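Local structure of enoyl-CoA hydratase subunit II (Geobacillus kaustophilus, 2EJ5) at residues E94-A99 with M199-I204. The protein probably catalyses the hydration of enoyl-CoA thioesters as a member of the enoyl-CoA hydratase/isomerase family, with a likely role in phenylacetic acid breakdown. Sequence-based numbering, arbitrary orientation.
Sequences EKPVVA and MPTKAI
Lys95 and Pro96, in the bend that leads into strand 97-101, meet the first turn of helix 201-216; their nearest CA atoms, Lys95 CA and Thr201 CA, are 6.6 Å apart. Pro200 is the N-cap of this helix and the centre of an inverse gamma turn; its O accepts a 3.1 Å bond from Ile204 N, closing the first helical turn. Beyond Pro96 the strand runs away from the helix, so the touch is confined to 94-96, and its side-chain contacts are between apolar atoms. The Pro96 ring and the Ile204 side chain lie roughly at right angles: Ile204 CG2 sits 3.8 Å from Pro96 CD and 4.0 Å from Pro96 CB, so a single methyl sits over the face of the proline ring. This branch stands anti to the Ile204 backbone N, while CG1 takes the place beside that nitrogen (chi1 -67°). One turn earlier, Thr201 CG2 rests against the aliphatic part of Lys95, 3.9 Å from its CD. With chi1 at -44°, Thr201 puts CG2 anti to its backbone N and OG1 beside that N, where Arg49 NE hydrogen-bonds to it. Beyond its contact with Thr201, Lys95 carries its ammonium group to the carbonyls of Ala42, Asp45 and Val48, while Glu94 forms salt bridges with Arg209 and Arg212 farther along the helix. Ile132 of the second subunit packs on Ile204. The contact thus joins the entrance of a central parallel strand in the crotonase-fold core to the start of a helix in the C-terminal helical region, beside a subunit interface.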
# COMPACT_ATOMS: atom_id res chain seq x y z
N GLU A 94 -6.90 7.79 20.32
CA GLU A 94 -5.99 8.83 19.81
C GLU A 94 -4.75 9.02 20.69
O GLU A 94 -4.28 10.16 20.86
CB GLU A 94 -6.67 10.20 19.79
CG GLU A 94 -8.10 10.34 19.32
CD GLU A 94 -8.19 10.40 17.84
OE1 GLU A 94 -7.33 9.73 17.28
OE2 GLU A 94 -9.06 11.08 17.23
N LYS A 95 -4.30 7.98 21.36
CA LYS A 95 -3.02 8.03 22.06
C LYS A 95 -2.22 6.97 21.33
O LYS A 95 -2.83 6.04 20.77
CB LYS A 95 -3.17 7.61 23.53
CG LYS A 95 -4.25 8.39 24.35
CD LYS A 95 -3.66 9.49 25.14
CE LYS A 95 -4.72 10.33 25.89
NZ LYS A 95 -4.94 9.75 27.24
N PRO A 96 -0.87 7.08 21.34
CA PRO A 96 -0.12 6.04 20.68
C PRO A 96 -0.19 4.72 21.43
O PRO A 96 -0.23 4.70 22.68
CB PRO A 96 1.33 6.60 20.62
CG PRO A 96 1.45 7.51 21.81
CD PRO A 96 0.01 8.12 21.94
N VAL A 97 -0.22 3.64 20.68
CA VAL A 97 -0.37 2.31 21.25
C VAL A 97 0.70 1.42 20.68
O VAL A 97 0.81 1.22 19.44
CB VAL A 97 -1.77 1.68 20.94
CG1 VAL A 97 -1.93 0.34 21.61
CG2 VAL A 97 -2.90 2.64 21.38
N VAL A 98 1.53 0.90 21.58
CA VAL A 98 2.56 -0.01 21.21
C VAL A 98 2.16 -1.43 21.54
O VAL A 98 1.81 -1.73 22.69
CB VAL A 98 3.87 0.32 22.03
CG1 VAL A 98 5.00 -0.58 21.58
CG2 VAL A 98 4.22 1.81 21.92
N ALA A 99 2.20 -2.31 20.55
CA ALA A 99 2.11 -3.77 20.80
C ALA A 99 3.52 -4.25 21.12
O ALA A 99 4.39 -4.22 20.26
CB ALA A 99 1.57 -4.48 19.59
N MET A 199 6.26 12.83 24.04
CA MET A 199 6.06 13.59 22.81
C MET A 199 4.74 14.36 22.89
O MET A 199 3.97 14.17 23.86
CB MET A 199 6.05 12.61 21.61
CG MET A 199 7.33 11.81 21.45
SD MET A 199 7.46 11.12 19.79
CE MET A 199 7.91 12.60 18.86
N PRO A 200 4.47 15.26 21.91
CA PRO A 200 3.21 16.04 21.90
C PRO A 200 2.00 15.15 21.60
O PRO A 200 1.59 14.99 20.45
CB PRO A 200 3.41 17.03 20.75
CG PRO A 200 4.88 17.08 20.55
CD PRO A 200 5.33 15.65 20.78
N THR A 201 1.47 14.57 22.66
CA THR A 201 0.41 13.59 22.57
C THR A 201 -0.82 14.06 21.74
O THR A 201 -1.42 13.25 21.03
CB THR A 201 -0.02 13.25 24.02
OG1 THR A 201 1.17 13.09 24.80
CG2 THR A 201 -0.85 11.99 24.04
N LYS A 202 -1.17 15.34 21.83
CA LYS A 202 -2.35 15.84 21.07
C LYS A 202 -2.07 15.85 19.57
O LYS A 202 -2.96 15.58 18.77
CB LYS A 202 -2.76 17.26 21.48
CG LYS A 202 -3.43 17.35 22.90
CD LYS A 202 -4.78 16.61 23.00
CE LYS A 202 -5.55 16.99 24.28
NZ LYS A 202 -4.67 17.53 25.31
N ALA A 203 -0.85 16.20 19.18
CA ALA A 203 -0.46 16.10 17.75
C ALA A 203 -0.46 14.65 17.31
O ALA A 203 -0.86 14.37 16.18
CB ALA A 203 0.88 16.74 17.50
N ILE A 204 -0.03 13.75 18.18
CA ILE A 204 -0.02 12.30 17.83
C ILE A 204 -1.47 11.80 17.63
O ILE A 204 -1.74 11.03 16.72
CB ILE A 204 0.71 11.44 18.89
CG1 ILE A 204 2.23 11.78 18.89
CG2 ILE A 204 0.50 9.91 18.62
CD1 ILE A 204 2.96 11.15 20.08